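Local coordinates for protein adenosylmethionine-8-amino-7-oxononanoate aminotransferase (Methanocaldococcus jannaschii, PDB 6ZHK) that probably catalyses, with pyridoxal 5'-phosphate, amino transfer from S-adenosyl-L-methionine to 7-keto-8-aminopelargonic acid, a step of biotin biosynthesis, at residues C86-T89 and G94-P97; M132-Y137 and G144-I149; V138-K143 and E260-F265; L424-Y429 and C454-E459. One frame throughout, in Å; residues are numbered along the deposited sequence.

Contact 1 (C86-T89 and G94-P97); sequences CHST and GNVP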
loop_
_atom_site.group_PDB
_atom_site.type_symbol
_atom_site.label_atom_id
_atom_site.label_comp_id
_atom_site.label_asym_id
_atom_site.label_seq_id
_atom_site.Cartn_x
_atom_site.Cartn_y
_atom_site.Cartn_z
ATOM N N CYS A 86 16.409 -1.401 9.340
ATOM C CA CYS A 86 15.230 -1.897 8.641
ATOM C C CYS A 86 14.558 -0.757 7.877
ATOM O O CYS A 86 14.065 -0.955 6.787
ATOM C CB CYS A 86 14.270 -2.525 9.629
ATOM S SG CYS A 86 14.948 -4.051 10.346
ATOM N N HIS A 87 14.501 0.427 8.482
ATOM C CA HIS A 87 13.789 1.493 7.807
ATOM C C HIS A 87 14.282 2.875 8.251
ATOM O O HIS A 87 14.179 3.257 9.412
ATOM C CB HIS A 87 12.285 1.422 8.064
ATOM C CG HIS A 87 11.603 2.512 7.309
ATOM N ND1 HIS A 87 11.460 2.498 5.905
ATOM C CD2 HIS A 87 11.077 3.664 7.747
ATOM C CE1 HIS A 87 10.864 3.631 5.515
ATOM N NE2 HIS A 87 10.650 4.375 6.642
ATOM N N SER A 88 14.648 3.675 7.273
ATOM C CA SER A 88 14.640 5.125 7.458
ATOM C C SER A 88 14.014 5.772 6.218
ATOM O O SER A 88 14.043 5.160 5.155
ATOM C CB SER A 88 16.048 5.651 7.744
ATOM O OG SER A 88 16.840 5.450 6.567
ATOM N N THR A 89 13.642 7.061 6.333
ATOM C CA THR A 89 12.762 7.715 5.377
ATOM C C THR A 89 13.466 8.054 4.059
ATOM O O THR A 89 14.680 8.431 4.022
ATOM C CB THR A 89 12.118 8.945 6.047
ATOM O OG1 THR A 89 11.004 9.309 5.256
ATOM C CG2 THR A 89 13.027 10.157 6.117
ATOM N N GLY A 94 17.758 10.093 2.034
ATOM C CA GLY A 94 17.923 8.892 1.254
ATOM C C GLY A 94 18.401 7.708 2.095
ATOM O O GLY A 94 18.727 7.858 3.300
ATOM N N ASN A 95 18.401 6.530 1.457
ATOM C CA ASN A 95 19.016 5.373 2.118
ATOM C C ASN A 95 19.779 4.570 1.079
ATOM O O ASN A 95 19.481 4.669 -0.108
ATOM C CB ASN A 95 18.066 4.567 3.001
ATOM C CG ASN A 95 17.011 3.802 2.220
ATOM O OD1 ASN A 95 17.331 3.152 1.241
ATOM N ND2 ASN A 95 15.769 3.809 2.675
ATOM N N VAL A 96 20.735 3.736 1.539
ATOM C CA VAL A 96 21.627 3.123 0.549
ATOM C C VAL A 96 20.916 2.132 -0.365
ATOM O O VAL A 96 21.133 2.155 -1.578
ATOM C CB VAL A 96 22.874 2.491 1.192
ATOM C CG1 VAL A 96 23.755 1.818 0.136
ATOM C CG2 VAL A 96 23.639 3.560 2.001
ATOM N N PRO A 97 20.189 1.126 0.162
ATOM C CA PRO A 97 19.574 0.091 -0.670
ATOM C C PRO A 97 18.634 0.681 -1.723
ATOM O O PRO A 97 18.659 0.263 -2.900
ATOM C CB PRO A 97 18.788 -0.714 0.394
ATOM C CG PRO A 97 19.593 -0.541 1.646
ATOM C CD PRO A 97 19.919 0.933 1.604
HETATM O O HOH W 1 16.829 7.706 5.366
#
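Ser88 and Asn95 make the close part of this small, buried contact. The Asn95 side chain heads toward the loop 86-89 and its ND2 reaches Ser88 O at 3.3 Å, a weak hydrogen bond with an N-H...O angle of 154°. The same ND2 also bonds to Gly341 O, so the amide is shared between two carbonyls. Just beside it, Ser88 OG lies 3.9 Å from Asn95 CB, in van der Waals contact with the root of the side chain. A chi1 of 69° places CG of Asn95 between its backbone N and carbonyl carbon, and OD1 bonds to Ser98 OG, in keeping with the N-cap place of Asn95 ahead of helix 96-108.

Toward Thr89 and Gly94 the fit is looser. Thr89 O and Gly94 N stand 4.0 Å apart, too far for a ladder bond, and a water bridges the two segments instead. It accepts from Ser88 OG at 2.6 Å and donates to Thr89 O at 2.6 Å and to Gly94 O at 2.8 Å, which satisfies three buried polar atoms with one molecule.

Helix 343-358 flanks the contact, with Gln343 touching Asn95 and bonding Ser88 N, while Gly94 and Asn95 pair in parallel with a strand of the second subunit, carrying a sheet across the dimer interface.

Contact 2 (M132-Y137 and G144-I149); sequences MAYQYY and GRTKFI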
loop_
_atom_site.group_PDB
_atom_site.type_symbol
_atom_site.label_atom_id
_atom_site.label_comp_id
_atom_site.label_asym_id
_atom_site.label_seq_id
_atom_site.Cartn_x
_atom_site.Cartn_y
_atom_site.Cartn_z
ATOM N N MET A 132 0.474 11.372 -11.190
ATOM C CA MET A 132 1.553 12.001 -11.928
ATOM C C MET A 132 1.005 12.469 -13.272
ATOM O O MET A 132 1.321 13.588 -13.673
ATOM C CB MET A 132 2.671 10.957 -12.169
ATOM C CG MET A 132 3.494 10.693 -10.920
ATOM S SD MET A 132 4.609 9.360 -11.351
ATOM C CE MET A 132 5.718 9.368 -9.941
ATOM N N ALA A 133 0.218 11.614 -13.952
ATOM C CA ALA A 133 -0.271 11.893 -15.299
ATOM C C ALA A 133 -1.220 13.094 -15.215
ATOM O O ALA A 133 -1.051 14.059 -15.922
ATOM C CB ALA A 133 -0.954 10.684 -15.921
ATOM N N TYR A 134 -2.089 13.076 -14.187
ATOM C CA TYR A 134 -3.084 14.126 -14.020
ATOM C C TYR A 134 -2.360 15.449 -13.774
ATOM O O TYR A 134 -2.672 16.498 -14.409
ATOM C CB TYR A 134 -4.059 13.807 -12.876
ATOM C CG TYR A 134 -5.080 14.935 -12.722
ATOM C CD1 TYR A 134 -6.178 15.002 -13.578
ATOM C CD2 TYR A 134 -4.901 15.966 -11.793
ATOM C CE1 TYR A 134 -7.101 16.050 -13.489
ATOM C CE2 TYR A 134 -5.785 17.024 -11.732
ATOM C CZ TYR A 134 -6.887 17.055 -12.560
ATOM O OH TYR A 134 -7.771 18.112 -12.500
ATOM N N GLN A 135 -1.440 15.414 -12.804
ATOM C CA GLN A 135 -0.806 16.664 -12.392
ATOM C C GLN A 135 0.203 17.142 -13.423
ATOM O O GLN A 135 0.362 18.355 -13.603
ATOM C CB GLN A 135 -0.264 16.587 -10.968
ATOM C CG GLN A 135 0.342 17.927 -10.542
ATOM C CD GLN A 135 0.610 17.926 -9.069
ATOM O OE1 GLN A 135 0.704 16.871 -8.434
ATOM N NE2 GLN A 135 0.907 19.112 -8.557
ATOM N N TYR A 136 0.798 16.209 -14.177
ATOM C CA TYR A 136 1.655 16.626 -15.283
ATOM C C TYR A 136 0.920 17.649 -16.161
ATOM O O TYR A 136 1.466 18.711 -16.508
ATOM C CB TYR A 136 2.034 15.423 -16.131
ATOM C CG TYR A 136 2.691 15.718 -17.462
ATOM C CD1 TYR A 136 4.047 16.070 -17.559
ATOM C CD2 TYR A 136 1.953 15.643 -18.628
ATOM C CE1 TYR A 136 4.662 16.271 -18.813
ATOM C CE2 TYR A 136 2.555 15.861 -19.875
ATOM C CZ TYR A 136 3.886 16.221 -19.954
ATOM O OH TYR A 136 4.468 16.383 -21.199
ATOM N N TYR A 137 -0.299 17.311 -16.592
ATOM C CA TYR A 137 -0.981 18.170 -17.550
ATOM C C TYR A 137 -1.426 19.466 -16.885
ATOM O O TYR A 137 -1.388 20.514 -17.513
ATOM C CB TYR A 137 -2.190 17.478 -18.191
ATOM C CG TYR A 137 -1.791 16.397 -19.172
ATOM C CD1 TYR A 137 -1.201 16.729 -20.387
ATOM C CD2 TYR A 137 -1.964 15.041 -18.867
ATOM C CE1 TYR A 137 -0.842 15.751 -21.316
ATOM C CE2 TYR A 137 -1.613 14.069 -19.796
ATOM C CZ TYR A 137 -1.054 14.412 -21.010
ATOM O OH TYR A 137 -0.699 13.417 -21.885
ATOM N N GLY A 144 -8.736 20.787 -18.563
ATOM C CA GLY A 144 -9.821 19.852 -18.767
ATOM C C GLY A 144 -9.388 18.411 -19.050
ATOM O O GLY A 144 -10.212 17.607 -19.451
ATOM N N ARG A 145 -8.139 18.046 -18.754
ATOM C CA ARG A 145 -7.764 16.639 -18.940
ATOM C C ARG A 145 -7.995 15.843 -17.652
ATOM O O ARG A 145 -7.046 15.633 -16.876
ATOM C CB ARG A 145 -6.265 16.537 -19.261
ATOM C CG ARG A 145 -5.830 17.299 -20.500
ATOM C CD ARG A 145 -5.447 16.173 -21.412
ATOM N NE ARG A 145 -4.509 16.746 -22.313
ATOM C CZ ARG A 145 -3.823 16.090 -23.218
ATOM N NH1 ARG A 145 -3.865 14.759 -23.289
ATOM N NH2 ARG A 145 -3.012 16.811 -23.962
ATOM N N THR A 146 -9.248 15.428 -17.463
ATOM C CA THR A 146 -9.752 14.909 -16.205
ATOM C C THR A 146 -10.253 13.476 -16.369
ATOM O O THR A 146 -10.559 12.820 -15.381
ATOM C CB THR A 146 -10.877 15.782 -15.649
ATOM O OG1 THR A 146 -11.919 15.752 -16.606
ATOM C CG2 THR A 146 -10.475 17.229 -15.485
ATOM N N LYS A 147 -10.237 12.957 -17.599
ATOM C CA LYS A 147 -10.762 11.635 -17.861
ATOM C C LYS A 147 -9.624 10.719 -18.281
ATOM O O LYS A 147 -8.475 11.137 -18.408
ATOM C CB LYS A 147 -11.908 11.683 -18.886
ATOM C CG LYS A 147 -13.208 12.303 -18.333
ATOM C CD LYS A 147 -14.386 12.218 -19.291
ATOM C CE LYS A 147 -15.746 12.374 -18.637
ATOM N NZ LYS A 147 -15.825 13.619 -17.826
ATOM N N PHE A 148 -9.941 9.434 -18.367
ATOM C CA PHE A 148 -8.932 8.475 -18.764
ATOM C C PHE A 148 -9.568 7.512 -19.757
ATOM O O PHE A 148 -10.785 7.478 -19.889
ATOM C CB PHE A 148 -8.438 7.700 -17.553
ATOM C CG PHE A 148 -9.540 6.892 -16.964
ATOM C CD1 PHE A 148 -10.365 7.431 -15.991
ATOM C CD2 PHE A 148 -9.803 5.608 -17.451
ATOM C CE1 PHE A 148 -11.430 6.701 -15.518
ATOM C CE2 PHE A 148 -10.859 4.867 -16.964
ATOM C CZ PHE A 148 -11.673 5.428 -15.978
ATOM N N ILE A 149 -8.723 6.750 -20.425
ATOM C CA ILE A 149 -9.188 5.660 -21.253
ATOM C C ILE A 149 -8.545 4.374 -20.751
ATOM O O ILE A 149 -7.323 4.296 -20.516
ATOM C CB ILE A 149 -8.732 5.899 -22.718
ATOM C CG1 ILE A 149 -9.530 7.038 -23.358
ATOM C CG2 ILE A 149 -8.979 4.598 -23.474
ATOM C CD1 ILE A 149 -8.988 7.504 -24.718
HETATM O O HOH W 2 -4.953 17.119 -16.081
#
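The backbone oxygen of Arg145 accepts a 2.7 Å bond from a water that donates its other hydrogen to Tyr134 O at 2.9 Å, linking the loop to the helix. Tyr134 CE1 approaches the same oxygen, Arg145 O, obliquely at 3.4 Å. The edge of the Tyr134 ring then faces Thr146, whose CA lies near the ring plane 4.0 Å from CE1, and the two side chains run side by side.

Further along the helix, the guanidinium of Arg145 lies flat on Tyr137. The planes are 18° apart and the centres 4.0 Å, with CZ 29° off the ring normal, a cation-pi stack in which CZ comes within 3.6 Å of Tyr137 CE1. A bend at chi2 (-113°) turns the arginine chain so that its flat end meets the ring; Tyr136 CD2 sits over the other face of Tyr137, 3.7 Å above it. Replacing Tyr137 by an alanine would probably strip the guanidinium of its stacking partner, open a gap between Tyr136 and Arg145, and cost Ile264 N its weak hydrogen bond to the hydroxyl.

Helix 122-140 here turns back into strand 147-151 of the seven-stranded sheet of this aminotransferase fold, with Arg145 at the centre of an inverse gamma turn. Because the ring occupies a face of the guanidinium, its N-H groups can serve other acceptors: NH1 bonds to Val228 O and NH2 forms salt bridges with Asp142 and Asp262, two carboxylates that probably offset the closeness of Arg140 to Arg145.

Contact 3 (V138-K143 and E260-F265); sequences VLRGDK and ENDVIF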
loop_
_atom_site.group_PDB
_atom_site.type_symbol
_atom_site.label_atom_id
_atom_site.label_comp_id
_atom_site.label_asym_id
_atom_site.label_seq_id
_atom_site.Cartn_x
_atom_site.Cartn_y
_atom_site.Cartn_z
ATOM N N VAL A 138 -1.814 19.416 -15.601
ATOM C CA VAL A 138 -2.131 20.675 -14.962
ATOM C C VAL A 138 -0.906 21.593 -14.988
ATOM O O VAL A 138 -1.012 22.814 -15.240
ATOM C CB VAL A 138 -2.539 20.411 -13.505
ATOM C CG1 VAL A 138 -2.558 21.702 -12.720
ATOM C CG2 VAL A 138 -3.867 19.670 -13.433
ATOM N N LEU A 139 0.264 21.048 -14.664
ATOM C CA LEU A 139 1.457 21.858 -14.530
ATOM C C LEU A 139 1.888 22.350 -15.906
ATOM O O LEU A 139 2.428 23.426 -16.015
ATOM C CB LEU A 139 2.597 21.021 -13.904
ATOM C CG LEU A 139 2.448 20.799 -12.390
ATOM C CD1 LEU A 139 3.476 19.795 -11.901
ATOM C CD2 LEU A 139 2.611 22.116 -11.642
ATOM N N ARG A 140 1.666 21.539 -16.917
ATOM C CA ARG A 140 2.097 21.903 -18.261
ATOM C C ARG A 140 1.155 22.957 -18.868
ATOM O O ARG A 140 1.457 23.531 -19.920
ATOM C CB ARG A 140 2.056 20.682 -19.175
ATOM C CG ARG A 140 2.858 20.845 -20.466
ATOM C CD ARG A 140 2.781 19.545 -21.256
ATOM N NE ARG A 140 1.457 19.265 -21.853
ATOM C CZ ARG A 140 1.256 18.486 -22.894
ATOM N NH1 ARG A 140 0.051 18.370 -23.394
ATOM N NH2 ARG A 140 2.246 17.773 -23.400
ATOM N N GLY A 141 0.041 23.261 -18.191
ATOM C CA GLY A 141 -0.856 24.319 -18.668
ATOM C C GLY A 141 -2.046 23.807 -19.461
ATOM O O GLY A 141 -2.887 24.594 -19.919
ATOM N N ASP A 142 -2.197 22.486 -19.574
ATOM C CA ASP A 142 -3.398 21.944 -20.211
ATOM C C ASP A 142 -4.618 22.038 -19.308
ATOM O O ASP A 142 -4.477 21.943 -18.095
ATOM C CB ASP A 142 -3.225 20.482 -20.604
ATOM C CG ASP A 142 -2.035 20.244 -21.507
ATOM O OD1 ASP A 142 -0.917 20.565 -21.103
ATOM O OD2 ASP A 142 -2.253 19.705 -22.601
ATOM N N LYS A 143 -5.812 22.210 -19.948
ATOM C CA LYS A 143 -7.077 22.434 -19.246
ATOM C C LYS A 143 -8.066 21.318 -19.589
ATOM O O LYS A 143 -8.184 20.936 -20.750
ATOM C CB LYS A 143 -7.702 23.799 -19.604
ATOM C CG LYS A 143 -6.750 24.979 -19.485
ATOM C CD LYS A 143 -6.198 25.135 -18.075
ATOM C CE LYS A 143 -5.130 26.218 -17.984
ATOM N NZ LYS A 143 -4.424 26.309 -16.673
ATOM N N GLU A 260 0.928 9.930 -30.979
ATOM C CA GLU A 260 0.461 10.803 -32.052
ATOM C C GLU A 260 -0.582 11.788 -31.542
ATOM O O GLU A 260 -0.760 12.835 -32.163
ATOM C CB GLU A 260 -0.092 10.013 -33.241
ATOM C CG GLU A 260 1.045 9.410 -34.038
ATOM C CD GLU A 260 0.639 8.543 -35.208
ATOM O OE1 GLU A 260 -0.574 8.256 -35.330
ATOM O OE2 GLU A 260 1.556 8.149 -35.992
ATOM N N ASN A 261 -1.208 11.489 -30.391
ATOM C CA ASN A 261 -2.301 12.319 -29.907
ATOM C C ASN A 261 -1.976 12.973 -28.574
ATOM O O ASN A 261 -2.887 13.526 -27.949
ATOM C CB ASN A 261 -3.620 11.534 -29.770
ATOM C CG ASN A 261 -4.221 11.065 -31.083
ATOM O OD1 ASN A 261 -4.020 9.922 -31.550
ATOM N ND2 ASN A 261 -5.036 11.914 -31.671
ATOM N N ASP A 262 -0.702 12.966 -28.154
ATOM C CA ASP A 262 -0.275 13.735 -27.006
ATOM C C ASP A 262 -0.998 13.260 -25.756
ATOM O O ASP A 262 -1.416 14.097 -24.966
ATOM C CB ASP A 262 -0.491 15.250 -27.193
ATOM C CG ASP A 262 0.140 16.107 -26.096
ATOM O OD1 ASP A 262 1.236 15.743 -25.570
ATOM O OD2 ASP A 262 -0.506 17.127 -25.735
ATOM N N VAL A 263 -1.144 11.935 -25.597
ATOM C CA VAL A 263 -1.683 11.376 -24.362
ATOM C C VAL A 263 -0.626 10.510 -23.650
ATOM O O VAL A 263 0.034 9.712 -24.276
ATOM C CB VAL A 263 -2.966 10.568 -24.621
ATOM C CG1 VAL A 263 -3.515 9.869 -23.341
ATOM C CG2 VAL A 263 -4.030 11.395 -25.352
ATOM N N ILE A 264 -0.507 10.606 -22.315
ATOM C CA ILE A 264 0.362 9.724 -21.511
ATOM C C ILE A 264 -0.158 8.279 -21.573
ATOM O O ILE A 264 -1.366 8.009 -21.435
ATOM C CB ILE A 264 0.453 10.210 -20.041
ATOM C CG1 ILE A 264 1.492 11.327 -19.907
ATOM C CG2 ILE A 264 0.839 9.047 -19.116
ATOM C CD1 ILE A 264 1.381 12.054 -18.555
ATOM N N PHE A 265 0.795 7.336 -21.769
ATOM C CA PHE A 265 0.440 5.926 -21.781
ATOM C C PHE A 265 1.072 5.278 -20.552
ATOM O O PHE A 265 2.293 5.356 -20.363
ATOM C CB PHE A 265 0.943 5.231 -23.065
ATOM C CG PHE A 265 0.627 3.748 -23.144
ATOM C CD1 PHE A 265 -0.570 3.238 -22.637
ATOM C CD2 PHE A 265 1.511 2.854 -23.731
ATOM C CE1 PHE A 265 -0.867 1.882 -22.710
ATOM C CE2 PHE A 265 1.230 1.482 -23.789
ATOM C CZ PHE A 265 0.036 1.006 -23.287
#
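Arg140 reaches from the end of helix 122-140 to Asp262, past the end of helix 250-261. From CB its chain runs out with CG opposite the backbone N (chi1 -163°) and stays extended through CD; a turn at chi3 (71°) then swings the guanidinium into place. NE is the first polar atom, and it donates to Asp142 OD1 at 2.8 Å. NH1 serves two carboxylates at once, Asp142 OD2 at 2.8 Å and Asp262 OD2 at 2.7 Å. NH2 completes the set with a 3.1 Å bond to Asp262 OD1 and a weak one to Tyr136 OH.

Asp142 is therefore held side-on, through NE and NH1, and Asp262 end-on, through NH1 and NH2. Both helices close in Schellman motifs, with Gly141 and Asp262 as the residues of positive phi, so this salt-bridge network ties together two helix C-termini on the surface of the large domain.

The Asp262 carboxylate comes at the arginine head-on from the opposite direction, its plane 21° from that of the guanidinium, and each of its oxygens uses the syn lone pair. Asp142 is also met on the syn side, but with the nitrogens somewhat out of the carboxylate plane. Its OD2 stays 4.4 Å from Asp262 OD2, a closeness of like charges that is probably eased by Arg140 between them and by the nearby positive charge of Arg145.

Contact 4 (L424-Y429 and C454-E459); sequences LEKGIY and CDALYE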
loop_
_atom_site.group_PDB
_atom_site.type_symbol
_atom_site.label_atom_id
_atom_site.label_comp_id
_atom_site.label_asym_id
_atom_site.label_seq_id
_atom_site.Cartn_x
_atom_site.Cartn_y
_atom_site.Cartn_z
ATOM N N LEU A 424 -5.829 -30.025 -5.131
ATOM C CA LEU A 424 -5.252 -29.994 -3.800
ATOM C C LEU A 424 -4.978 -31.419 -3.312
ATOM O O LEU A 424 -3.944 -31.670 -2.666
ATOM C CB LEU A 424 -6.176 -29.218 -2.838
ATOM C CG LEU A 424 -5.481 -28.632 -1.611
ATOM C CD1 LEU A 424 -4.497 -27.522 -1.963
ATOM C CD2 LEU A 424 -6.453 -28.216 -0.512
ATOM N N GLU A 425 -5.869 -32.363 -3.669
ATOM C CA GLU A 425 -5.647 -33.775 -3.333
ATOM C C GLU A 425 -4.376 -34.321 -3.991
ATOM O O GLU A 425 -3.791 -35.303 -3.512
ATOM C CB GLU A 425 -6.822 -34.646 -3.790
ATOM C CG GLU A 425 -8.119 -34.380 -3.049
ATOM C CD GLU A 425 -9.343 -34.974 -3.739
ATOM O OE1 GLU A 425 -9.213 -35.595 -4.852
ATOM O OE2 GLU A 425 -10.426 -34.845 -3.162
ATOM N N LYS A 426 -3.989 -33.755 -5.147
ATOM C CA LYS A 426 -2.809 -34.191 -5.874
ATOM C C LYS A 426 -1.587 -33.362 -5.474
ATOM O O LYS A 426 -0.573 -33.457 -6.133
ATOM C CB LYS A 426 -3.053 -34.150 -7.392
ATOM C CG LYS A 426 -4.308 -34.895 -7.849
ATOM C CD LYS A 426 -4.677 -34.643 -9.287
ATOM C CE LYS A 426 -5.991 -35.280 -9.677
ATOM N NZ LYS A 426 -5.910 -36.733 -9.394
ATOM N N GLY A 427 -1.671 -32.602 -4.370
ATOM C CA GLY A 427 -0.475 -31.914 -3.878
ATOM C C GLY A 427 -0.169 -30.629 -4.675
ATOM O O GLY A 427 0.992 -30.254 -4.788
ATOM N N ILE A 428 -1.213 -29.971 -5.225
ATOM C CA ILE A 428 -1.050 -28.749 -5.996
ATOM C C ILE A 428 -2.031 -27.690 -5.497
ATOM O O ILE A 428 -3.247 -27.931 -5.355
ATOM C CB ILE A 428 -1.298 -28.997 -7.503
ATOM C CG1 ILE A 428 -0.270 -29.968 -8.088
ATOM C CG2 ILE A 428 -1.372 -27.617 -8.245
ATOM C CD1 ILE A 428 -0.658 -30.531 -9.468
ATOM N N TYR A 429 -1.527 -26.451 -5.325
ATOM C CA TYR A 429 -2.339 -25.334 -4.896
ATOM C C TYR A 429 -2.576 -24.484 -6.140
ATOM O O TYR A 429 -1.615 -23.995 -6.758
ATOM C CB TYR A 429 -1.599 -24.448 -3.871
ATOM C CG TYR A 429 -2.372 -23.175 -3.585
ATOM C CD1 TYR A 429 -3.701 -23.207 -3.181
ATOM C CD2 TYR A 429 -1.747 -21.946 -3.703
ATOM C CE1 TYR A 429 -4.430 -22.032 -2.937
ATOM C CE2 TYR A 429 -2.436 -20.768 -3.434
ATOM C CZ TYR A 429 -3.774 -20.816 -3.058
ATOM O OH TYR A 429 -4.398 -19.602 -2.926
ATOM N N CYS A 454 0.614 -30.546 -15.362
ATOM C CA CYS A 454 -0.312 -30.625 -16.481
ATOM C C CYS A 454 -1.049 -31.974 -16.523
ATOM O O CYS A 454 -2.241 -32.026 -16.836
ATOM C CB CYS A 454 0.499 -30.368 -17.751
ATOM S SG CYS A 454 1.131 -28.652 -17.892
ATOM N N ASP A 455 -0.345 -33.080 -16.178
ATOM C CA ASP A 455 -1.006 -34.378 -16.063
ATOM C C ASP A 455 -2.019 -34.333 -14.917
ATOM O O ASP A 455 -3.116 -34.866 -15.034
ATOM C CB ASP A 455 -0.006 -35.493 -15.725
ATOM C CG ASP A 455 0.808 -36.000 -16.900
ATOM O OD1 ASP A 455 0.438 -35.730 -18.050
ATOM O OD2 ASP A 455 1.822 -36.642 -16.656
ATOM N N ALA A 456 -1.681 -33.692 -13.788
ATOM C CA ALA A 456 -2.663 -33.641 -12.706
ATOM C C ALA A 456 -3.862 -32.768 -13.081
ATOM O O ALA A 456 -4.991 -33.028 -12.633
ATOM C CB ALA A 456 -2.025 -33.074 -11.448
ATOM N N LEU A 457 -3.624 -31.704 -13.870
ATOM C CA LEU A 457 -4.750 -30.847 -14.238
ATOM C C LEU A 457 -5.723 -31.601 -15.164
ATOM O O LEU A 457 -6.962 -31.500 -15.049
ATOM C CB LEU A 457 -4.200 -29.564 -14.883
ATOM C CG LEU A 457 -5.214 -28.463 -15.216
ATOM C CD1 LEU A 457 -6.037 -28.028 -13.996
ATOM C CD2 LEU A 457 -4.540 -27.268 -15.853
ATOM N N TYR A 458 -5.138 -32.347 -16.089
ATOM C CA TYR A 458 -5.905 -33.205 -16.993
ATOM C C TYR A 458 -6.843 -34.143 -16.203
ATOM O O TYR A 458 -8.043 -34.171 -16.436
ATOM C CB TYR A 458 -4.937 -33.949 -17.922
ATOM C CG TYR A 458 -5.600 -34.880 -18.921
ATOM C CD1 TYR A 458 -5.936 -36.199 -18.612
ATOM C CD2 TYR A 458 -5.860 -34.437 -20.215
ATOM C CE1 TYR A 458 -6.513 -37.039 -19.571
ATOM C CE2 TYR A 458 -6.427 -35.262 -21.181
ATOM C CZ TYR A 458 -6.768 -36.565 -20.856
ATOM O OH TYR A 458 -7.324 -37.334 -21.849
ATOM N N GLU A 459 -6.317 -34.852 -15.222
ATOM C CA GLU A 459 -7.086 -35.751 -14.373
ATOM C C GLU A 459 -8.044 -34.965 -13.476
ATOM O O GLU A 459 -9.162 -35.410 -13.214
ATOM C CB GLU A 459 -6.154 -36.460 -13.389
ATOM C CG GLU A 459 -5.181 -37.443 -14.005
ATOM C CD GLU A 459 -4.188 -37.977 -12.982
ATOM O OE1 GLU A 459 -4.307 -37.642 -11.765
ATOM O OE2 GLU A 459 -3.331 -38.783 -13.386
#
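Lys426 and Ile428, on either side of Gly427 in a Schellman motif, both project onto Ala456 of helix 447-463, near the chain's C-terminus. Gly427, with positive phi, is the C-prime residue that ends helix 415-425, and the chain then enters strand 428-429; the contact lays this helix-to-strand turn against the later helix. The lysine's methylenes do the packing and its NZ makes the polar contacts across to the helix, while Lys426 O bonds to Tyr452 OH.

The lysine lies across the flank of the helix, and it and Glu459 cross obliquely. Its CD passes 3.8 Å from Ala456 CB and 3.7 Å from Ala456 O, and CE comes 3.9 Å from Glu459 CB. Beyond CG the chain is extended until chi4 (-56°), which turns NZ to the carboxylate of Glu459. The salt bridge thus formed, from Lys426 NZ to Glu459 OE1, is 3.0 Å long and meets the oxygen almost head-on, in line with its bond to CD. Glu463, one turn further along the helix, forms another salt bridge with the same NZ. Putting an alanine in place of Lys426 would probably leave Glu459 and Glu463 without their shared cation and uncover the flank of Ala456.

On the buried side, Leu423 packs against both Ile428 and Ala456, so the Ala456 methyl meets apolar side chains. The tightest carbon contact is there: Ile428 CD1 meets Ala456 CB at 3.5 Å.

Along the chain contact 1 comes first, contacts 2 and 3 interlock, their segments alternating, and contact 4 comes near the C-terminus. Contacts 2 and 3 share helix 122-140, with centres only 7 Å apart; Tyr137 O and Asp142 N, 3.0 Å apart in a probable hydrogen bond, join them into one cluster at the seven-stranded sheet, through strands 147-151 and 265-268. Contact 1 stands apart at the subunit interface, its centre 32 Å from that of contact 2, which also touches the second subunit. Contact 4, about 50 Å from contact 3 between centres, lies across the chain's centre and joins the C-terminal helix to strand 428-429, an edge strand of the four-stranded sheet.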